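Local coordinates for DNA helicase RecQ (Deinococcus radiodurans, PDB 4Q48), which probably couples ATP hydrolysis to 3'-5' unwinding of duplex DNA, the present chain being its helicase, zinc-binding and RQC core, at residues F431-H435 with K447-H453; D438-E444 with T458-K463; S472-L477 with K506-R510. All coordinates share one frame; numbering follows the deposited sequence.

Contact 1: F431-H435 with K447-H453; sequences FGAAH and KVLAQGH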
loop_
_atom_site.group_PDB
_atom_site.type_symbol
_atom_site.label_atom_id
_atom_site.label_comp_id
_atom_site.label_asym_id
_atom_site.label_seq_id
_atom_site.Cartn_x
_atom_site.Cartn_y
_atom_site.Cartn_z
ATOM N N PHE A 431 26.724 7.543 8.967
ATOM C CA PHE A 431 26.874 7.368 10.407
ATOM C C PHE A 431 25.500 7.192 11.036
ATOM O O PHE A 431 24.478 7.458 10.380
ATOM C CB PHE A 431 27.643 8.534 11.033
ATOM C CG PHE A 431 29.093 8.561 10.629
ATOM C CD1 PHE A 431 30.031 7.800 11.307
ATOM C CD2 PHE A 431 29.516 9.324 9.550
ATOM C CE1 PHE A 431 31.368 7.803 10.919
ATOM C CE2 PHE A 431 30.846 9.332 9.169
ATOM C CZ PHE A 431 31.774 8.574 9.857
ATOM N N GLY A 432 25.488 6.662 12.265
ATOM C CA GLY A 432 24.268 6.289 12.965
ATOM C C GLY A 432 23.757 7.413 13.822
ATOM O O GLY A 432 24.477 8.374 14.101
ATOM N N ALA A 433 22.515 7.274 14.263
ATOM C CA ALA A 433 21.842 8.316 15.032
ATOM C C ALA A 433 22.679 8.826 16.208
ATOM O O ALA A 433 22.747 10.037 16.465
ATOM C CB ALA A 433 20.501 7.799 15.522
ATOM N N ALA A 434 23.276 7.894 16.951
ATOM C CA ALA A 434 24.088 8.264 18.115
ATOM C C ALA A 434 25.324 9.084 17.716
ATOM O O ALA A 434 25.618 10.112 18.328
ATOM C CB ALA A 434 24.500 7.034 18.872
ATOM N N HIS A 435 26.031 8.630 16.679
ATOM C CA HIS A 435 27.192 9.359 16.177
ATOM C C HIS A 435 26.856 10.773 15.706
ATOM O O HIS A 435 27.496 11.744 16.118
ATOM C CB HIS A 435 27.865 8.606 15.038
ATOM C CG HIS A 435 29.133 9.255 14.585
ATOM N ND1 HIS A 435 30.349 9.009 15.188
ATOM C CD2 HIS A 435 29.368 10.179 13.623
ATOM C CE1 HIS A 435 31.279 9.748 14.610
ATOM N NE2 HIS A 435 30.711 10.466 13.656
ATOM N N LYS A 447 35.333 7.992 18.236
ATOM C CA LYS A 447 34.726 7.722 16.921
ATOM C C LYS A 447 34.692 9.027 16.130
ATOM O O LYS A 447 34.947 9.046 14.920
ATOM C CB LYS A 447 33.320 7.132 17.060
ATOM C CG LYS A 447 32.665 7.529 18.373
ATOM C CD LYS A 447 31.117 7.484 18.399
ATOM C CE LYS A 447 30.550 6.057 18.450
ATOM N NZ LYS A 447 29.054 6.051 18.521
ATOM N N VAL A 448 34.363 10.115 16.826
ATOM C CA VAL A 448 34.353 11.430 16.206
ATOM C C VAL A 448 35.769 11.829 15.758
ATOM O O VAL A 448 35.989 12.131 14.585
ATOM C CB VAL A 448 33.778 12.508 17.163
ATOM C CG1 VAL A 448 34.169 13.921 16.714
ATOM C CG2 VAL A 448 32.280 12.371 17.280
ATOM N N LEU A 449 36.732 11.759 16.673
ATOM C CA LEU A 449 38.099 12.206 16.409
ATOM C C LEU A 449 38.708 11.365 15.282
ATOM O O LEU A 449 39.425 11.883 14.416
ATOM C CB LEU A 449 38.936 12.100 17.689
ATOM C CG LEU A 449 38.478 13.025 18.835
ATOM C CD1 LEU A 449 39.199 12.758 20.165
ATOM C CD2 LEU A 449 38.596 14.489 18.469
ATOM N N ALA A 450 38.390 10.074 15.282
ATOM C CA ALA A 450 38.833 9.168 14.224
ATOM C C ALA A 450 38.428 9.588 12.792
ATOM O O ALA A 450 39.111 9.229 11.824
ATOM C CB ALA A 450 38.313 7.766 14.512
ATOM N N GLN A 451 37.312 10.312 12.653
ATOM C CA GLN A 451 36.811 10.727 11.332
ATOM C C GLN A 451 37.055 12.220 11.056
ATOM O O GLN A 451 36.767 12.715 9.955
ATOM C CB GLN A 451 35.322 10.398 11.188
ATOM C CG GLN A 451 34.948 8.948 11.413
ATOM C CD GLN A 451 35.166 8.094 10.183
ATOM O OE1 GLN A 451 35.382 8.614 9.093
ATOM N NE2 GLN A 451 35.111 6.775 10.352
ATOM N N GLY A 452 37.596 12.913 12.058
ATOM C CA GLY A 452 37.955 14.323 11.966
ATOM C C GLY A 452 36.809 15.274 12.248
ATOM O O GLY A 452 36.960 16.508 12.261
ATOM N N HIS A 453 35.663 14.681 12.561
ATOM C CA HIS A 453 34.416 15.410 12.688
ATOM C C HIS A 453 34.464 16.501 13.720
ATOM O O HIS A 453 33.601 17.362 13.728
ATOM C CB HIS A 453 33.304 14.433 13.010
ATOM C CG HIS A 453 32.963 13.530 11.869
ATOM N ND1 HIS A 453 32.108 12.461 11.993
ATOM C CD2 HIS A 453 33.327 13.578 10.565
ATOM C CE1 HIS A 453 31.976 11.868 10.816
ATOM N NE2 HIS A 453 32.702 12.529 9.935
#
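H435 and H453 join two imidazoles directly, nitrogen to nitrogen: NE2 of H435 and ND1 of H453 are 2.9 Å apart, in a nearly straight hydrogen bond (176°) whose donor could be either ring. Such a bond needs a proton on one nitrogen and a lone pair on the other, so charging both rings at once would probably break it. K447 brings its NZ to 4.6 Å from H435 ND1 and lays its CD at the imidazole edge, 3.6 Å from H435 ND1, the two side chains running past each other in opposite directions. With CG anti to the backbone N (chi1 -174°), H435 reaches across to the second segment although its CB does not point there.

F431 completes an aromatic cluster. The edge of H453 approaches its face in an offset edge-to-face stack, centroids 4.8 Å apart and planes 79° apart, the approach being led by H453 CE1. The amide of Q451 instead meets the phenyl rim, its CD in the ring plane and 3.4 Å from F431 CZ. Q451 also sets its CB over the centre of the H453 ring, so one residue borders both rings. G452, with positive phi, turns the chain out of the helix in a Schellman motif, H453 N bonding to V448 O and G452 N to L449 O; Q451 N reaches V448 O as well, from the opposite face of its carbonyl plane.

The cluster thus links the start of helix 433-441 to helix 446-451 and the turn that follows it, within the RQC domain, a winged-helix module. H453 also touches V439 and T427, A433 packs on R471 and L474 of helix 467-479, and the backbone of F431 bonds to that of L491.

Contact 2: D438-E444 with T458-K463; sequences DVLLGRE and TFGVGK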
loop_
_atom_site.group_PDB
_atom_site.type_symbol
_atom_site.label_atom_id
_atom_site.label_comp_id
_atom_site.label_asym_id
_atom_site.label_seq_id
_atom_site.Cartn_x
_atom_site.Cartn_y
_atom_site.Cartn_z
ATOM N N ASP A 438 26.403 13.022 18.469
ATOM C CA ASP A 438 27.694 13.431 19.043
ATOM C C ASP A 438 28.213 14.657 18.326
ATOM O O ASP A 438 28.644 15.631 18.958
ATOM C CB ASP A 438 28.745 12.319 18.933
ATOM C CG ASP A 438 28.680 11.318 20.076
ATOM O OD1 ASP A 438 28.184 11.687 21.172
ATOM O OD2 ASP A 438 29.111 10.157 19.860
ATOM N N VAL A 439 28.170 14.593 16.998
ATOM C CA VAL A 439 28.615 15.693 16.180
ATOM C C VAL A 439 27.769 16.911 16.505
ATOM O O VAL A 439 28.290 17.998 16.792
ATOM C CB VAL A 439 28.529 15.359 14.675
ATOM C CG1 VAL A 439 28.907 16.563 13.844
ATOM C CG2 VAL A 439 29.417 14.158 14.328
ATOM N N LEU A 440 26.457 16.721 16.485
ATOM C CA LEU A 440 25.540 17.808 16.796
ATOM C C LEU A 440 25.833 18.454 18.153
ATOM O O LEU A 440 25.703 19.664 18.303
ATOM C CB LEU A 440 24.105 17.302 16.755
ATOM C CG LEU A 440 23.540 17.097 15.350
ATOM C CD1 LEU A 440 22.221 16.300 15.392
ATOM C CD2 LEU A 440 23.327 18.445 14.675
ATOM N N LEU A 441 26.243 17.649 19.130
ATOM C CA LEU A 441 26.412 18.127 20.500
ATOM C C LEU A 441 27.796 18.691 20.742
ATOM O O LEU A 441 28.036 19.410 21.715
ATOM C CB LEU A 441 26.149 16.986 21.489
ATOM C CG LEU A 441 24.695 16.590 21.705
ATOM C CD1 LEU A 441 24.630 15.400 22.608
ATOM C CD2 LEU A 441 23.914 17.757 22.289
ATOM N N GLY A 442 28.710 18.381 19.840
ATOM C CA GLY A 442 30.065 18.861 19.991
ATOM C C GLY A 442 30.796 18.030 21.017
ATOM O O GLY A 442 31.576 18.574 21.799
ATOM N N ARG A 443 30.508 16.727 21.041
ATOM C CA ARG A 443 31.219 15.803 21.923
ATOM C C ARG A 443 32.382 15.147 21.191
ATOM O O ARG A 443 32.190 14.545 20.128
ATOM C CB ARG A 443 30.304 14.707 22.451
ATOM C CG ARG A 443 29.169 15.147 23.346
ATOM C CD ARG A 443 28.241 13.945 23.490
ATOM N NE ARG A 443 27.242 14.071 24.542
ATOM C CZ ARG A 443 26.233 13.218 24.679
ATOM N NH1 ARG A 443 26.133 12.190 23.834
ATOM N NH2 ARG A 443 25.331 13.385 25.649
ATOM N N GLU A 444 33.579 15.239 21.770
ATOM C CA GLU A 444 34.754 14.647 21.145
ATOM C C GLU A 444 34.911 13.186 21.540
ATOM O O GLU A 444 35.879 12.811 22.201
ATOM C CB GLU A 444 36.022 15.441 21.477
ATOM C CG GLU A 444 35.847 16.964 21.369
ATOM C CD GLU A 444 37.106 17.672 20.869
ATOM O OE1 GLU A 444 37.970 16.996 20.270
ATOM O OE2 GLU A 444 37.219 18.903 21.048
ATOM N N THR A 458 30.257 22.255 11.290
ATOM C CA THR A 458 28.962 21.863 11.876
ATOM C C THR A 458 29.058 21.297 13.304
ATOM O O THR A 458 28.045 20.960 13.924
ATOM C CB THR A 458 28.254 20.799 10.996
ATOM O OG1 THR A 458 26.866 20.725 11.333
ATOM C CG2 THR A 458 28.862 19.435 11.219
ATOM N N PHE A 459 30.280 21.164 13.804
ATOM C CA PHE A 459 30.526 20.458 15.060
ATOM C C PHE A 459 29.986 21.256 16.234
ATOM O O PHE A 459 30.315 22.432 16.389
ATOM C CB PHE A 459 32.027 20.197 15.256
ATOM C CG PHE A 459 32.346 19.242 16.377
ATOM C CD1 PHE A 459 31.960 17.907 16.307
ATOM C CD2 PHE A 459 33.009 19.685 17.518
ATOM C CE1 PHE A 459 32.254 17.017 17.348
ATOM C CE2 PHE A 459 33.307 18.799 18.562
ATOM C CZ PHE A 459 32.926 17.466 18.477
ATOM N N GLY A 460 29.078 20.653 16.998
ATOM C CA GLY A 460 28.559 21.305 18.178
ATOM C C GLY A 460 27.568 22.408 17.904
ATOM O O GLY A 460 27.197 23.149 18.814
ATOM N N VAL A 461 27.109 22.507 16.665
ATOM C CA VAL A 461 26.149 23.541 16.304
ATOM C C VAL A 461 24.822 23.302 17.042
ATOM O O VAL A 461 23.965 24.192 17.108
ATOM C CB VAL A 461 25.917 23.587 14.766
ATOM C CG1 VAL A 461 25.208 22.293 14.273
ATOM C CG2 VAL A 461 25.144 24.866 14.360
ATOM N N GLY A 462 24.652 22.092 17.577
ATOM C CA GLY A 462 23.439 21.714 18.284
ATOM C C GLY A 462 23.621 21.578 19.797
ATOM O O GLY A 462 22.883 20.834 20.440
ATOM N N LYS A 463 24.621 22.253 20.365
ATOM C CA LYS A 463 24.964 22.077 21.784
ATOM C C LYS A 463 23.834 22.585 22.683
ATOM O O LYS A 463 23.736 22.228 23.854
ATOM C CB LYS A 463 26.283 22.801 22.121
ATOM C CG LYS A 463 26.224 24.304 21.876
ATOM C CD LYS A 463 27.480 25.031 22.334
ATOM C CE LYS A 463 27.209 26.537 22.479
ATOM N NZ LYS A 463 28.322 27.275 23.167
#
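V439 O takes two backbone donors at the end of helix 433-441: G460 N from the opposing loop, at 2.8 Å and nearly in line with the carbonyl, and G442 N from its own segment at 3.1 Å. One residue on, L440 O accepts G462 N at 2.7 Å, in the carbonyl plane but with a bent N-H geometry (133°). Consecutive carbonyls of the last helical turn, where G442 makes a Schellman motif, are thereby tied to the two successive beta turns of 458-463.

G442 and G460 are each other's nearest backbone neighbours across the contact, and both have positive phi, which by itself favours glycine. The backbone here also serves as a surface for F459. Swung anti to its backbone N (chi1 -168°), this side chain brings one ring face over G442 CA, a CH-pi contact of 3.7 Å from CA to the F459 ring centroid. Its CZ reaches R443 O at the ring edge, 3.4 Å away, while CD1 lies 4.1 Å from V439 CG1. Were F459 replaced by an alanine, a gap would probably open over G442 and V439 CG1 be left without its aromatic neighbour.

The same ring touches V448 of helix 446-451, L440 and L441 pack on W470 of helix 467-479, and W470 NE1 also donates to G462 O; the loop thus lies against the end of helix 433-441 and also touches the other two helices.

Contact 3: S472-L477 with K506-R510; sequences SVLRQL and KLLLR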
loop_
_atom_site.group_PDB
_atom_site.type_symbol
_atom_site.label_atom_id
_atom_site.label_comp_id
_atom_site.label_asym_id
_atom_site.label_seq_id
_atom_site.Cartn_x
_atom_site.Cartn_y
_atom_site.Cartn_z
ATOM N N SER A 472 15.220 12.030 19.156
ATOM C CA SER A 472 13.811 12.230 18.852
ATOM C C SER A 472 13.610 12.881 17.472
ATOM O O SER A 472 12.877 12.343 16.623
ATOM C CB SER A 472 13.164 13.080 19.944
ATOM O OG SER A 472 11.949 13.642 19.479
ATOM N N VAL A 473 14.290 14.011 17.245
ATOM C CA VAL A 473 14.245 14.699 15.960
ATOM C C VAL A 473 14.629 13.708 14.869
ATOM O O VAL A 473 13.963 13.634 13.822
ATOM C CB VAL A 473 15.205 15.918 15.902
ATOM C CG1 VAL A 473 15.504 16.292 14.475
ATOM C CG2 VAL A 473 14.638 17.119 16.636
ATOM N N LEU A 474 15.676 12.921 15.128
ATOM C CA LEU A 474 16.133 11.945 14.141
ATOM C C LEU A 474 15.107 10.866 13.843
ATOM O O LEU A 474 14.916 10.540 12.679
ATOM C CB LEU A 474 17.460 11.304 14.563
ATOM C CG LEU A 474 18.665 12.274 14.600
ATOM C CD1 LEU A 474 19.846 11.658 15.345
ATOM C CD2 LEU A 474 19.090 12.766 13.192
ATOM N N ARG A 475 14.405 10.351 14.852
ATOM C CA ARG A 475 13.408 9.323 14.592
ATOM C C ARG A 475 12.333 9.908 13.742
ATOM O O ARG A 475 11.815 9.279 12.816
ATOM C CB ARG A 475 12.835 8.759 15.887
ATOM C CG ARG A 475 13.763 7.751 16.558
ATOM C CD ARG A 475 13.100 7.017 17.714
ATOM N NE ARG A 475 12.618 7.951 18.726
ATOM C CZ ARG A 475 13.366 8.389 19.739
ATOM N NH1 ARG A 475 14.612 7.945 19.865
ATOM N NH2 ARG A 475 12.862 9.244 20.632
ATOM N N GLN A 476 12.025 11.150 14.046
ATOM C CA GLN A 476 10.938 11.822 13.391
ATOM C C GLN A 476 11.284 12.009 11.923
ATOM O O GLN A 476 10.446 11.756 11.045
ATOM C CB GLN A 476 10.653 13.157 14.081
ATOM C CG GLN A 476 9.271 13.644 13.782
ATOM C CD GLN A 476 8.205 12.815 14.491
ATOM O OE1 GLN A 476 8.322 12.498 15.686
ATOM N NE2 GLN A 476 7.203 12.376 13.720
ATOM N N LEU A 477 12.536 12.400 11.659
ATOM C CA LEU A 477 12.981 12.599 10.282
ATOM C C LEU A 477 13.046 11.259 9.577
ATOM O O LEU A 477 12.757 11.159 8.380
ATOM C CB LEU A 477 14.335 13.302 10.225
ATOM C CG LEU A 477 14.276 14.801 10.522
ATOM C CD1 LEU A 477 15.671 15.369 10.774
ATOM C CD2 LEU A 477 13.578 15.517 9.408
ATOM N N LYS A 506 8.232 22.408 7.024
ATOM C CA LYS A 506 8.433 22.500 8.463
ATOM C C LYS A 506 8.420 21.110 9.083
ATOM O O LYS A 506 7.734 20.218 8.589
ATOM C CB LYS A 506 7.336 23.334 9.135
ATOM C CG LYS A 506 7.330 24.823 8.912
ATOM C CD LYS A 506 6.113 25.433 9.627
ATOM C CE LYS A 506 5.799 26.896 9.221
ATOM N NZ LYS A 506 6.716 27.965 9.763
ATOM N N LEU A 507 9.173 20.918 10.163
ATOM C CA LEU A 507 9.030 19.698 10.965
ATOM C C LEU A 507 8.216 19.962 12.230
ATOM O O LEU A 507 8.679 20.675 13.105
ATOM C CB LEU A 507 10.384 19.152 11.363
ATOM C CG LEU A 507 10.302 17.958 12.292
ATOM C CD1 LEU A 507 9.594 16.816 11.570
ATOM C CD2 LEU A 507 11.676 17.541 12.787
ATOM N N LEU A 508 6.995 19.437 12.329
ATOM C CA LEU A 508 6.162 19.684 13.516
ATOM C C LEU A 508 5.863 18.411 14.295
ATOM O O LEU A 508 5.360 17.450 13.747
ATOM C CB LEU A 508 4.844 20.346 13.125
ATOM C CG LEU A 508 4.909 21.542 12.155
ATOM C CD1 LEU A 508 3.551 22.223 11.979
ATOM C CD2 LEU A 508 5.948 22.559 12.608
ATOM N N LEU A 509 6.102 18.443 15.598
ATOM C CA LEU A 509 5.659 17.394 16.494
ATOM C C LEU A 509 4.421 17.878 17.285
ATOM O O LEU A 509 4.207 19.097 17.477
ATOM C CB LEU A 509 6.776 16.990 17.453
ATOM C CG LEU A 509 7.819 15.961 16.996
ATOM C CD1 LEU A 509 8.708 16.482 15.845
ATOM C CD2 LEU A 509 8.661 15.516 18.161
ATOM N N ARG A 510 3.574 16.932 17.694
ATOM C CA ARG A 510 2.432 17.263 18.554
ATOM C C ARG A 510 2.960 17.812 19.856
ATOM O O ARG A 510 3.983 17.312 20.339
ATOM C CB ARG A 510 1.578 16.039 18.791
ATOM C CG ARG A 510 0.514 15.911 17.760
ATOM C CD ARG A 510 -0.130 14.563 17.836
ATOM N NE ARG A 510 -1.232 14.518 16.885
ATOM C CZ ARG A 510 -2.505 14.742 17.194
ATOM N NH1 ARG A 510 -2.860 14.974 18.460
ATOM N NH2 ARG A 510 -3.421 14.699 16.230
#
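L509 extends its side chain from the strand into the flank of Q476 and S472 on helix 467-479. Its CB points toward the helix but serves as the stem, and the touching starts one atom further out. CG lies 3.7 Å from Q476 OE1, with the amide carbon slightly more distant. At the branch the two methyls part company. CD1 turns to the aliphatic stretch of the glutamine, meeting Q476 CG at 3.6 Å, whereas CD2 lies near Q476 OE1 and reaches S472 OG at 4.0 Å. Leucine and glutamine lie alongside, running in opposite directions. The glutamine chain sets out anti to its backbone N (chi1 -159°) and bends at chi2, and this bend carries its amide along L509.

Two residues earlier, in the loop leading into the strand, L507 also points toward the helix. Its CD1 rests 3.9 Å from Q476 CG, and its CD2 looks instead to the buried V473 and L477, 4.4 Å from V473 CG1 at the margin of contact. Q476 CG is therefore shared between two leucines. L507 also packs on A417 of helix 414-426, and strand 508-510 pairs antiparallel with 410-412.

Chemically, aliphatic carbons do most of the work, with the glutamine and serine oxygens meeting only carbon across this interface. Shape, rather than directional polar bonding, is what fits segment 506-510 to the helix here.

Overall arrangement
All three contacts lie in the RQC part of the chain, away from the zinc site and from the residues that bind ADP. Contacts 1 and 2 form one unit, their centres about 10 Å apart: both use helix 433-441, and their segments alternate along the chain. They touch directly, V448 CG2 meeting R443 O at 3.6 Å. Contact 3 follows both in sequence and lies about 22 Å from contact 1 and 19 Å from contact 2, centre to centre. It still meets contact 1 where A433 O packs against L474 CD1 at 3.5 Å, whereas its nearest atoms to contact 2 stay about 5 Å off. Helix 467-479 thus connects the outlying pair to strand 508-510.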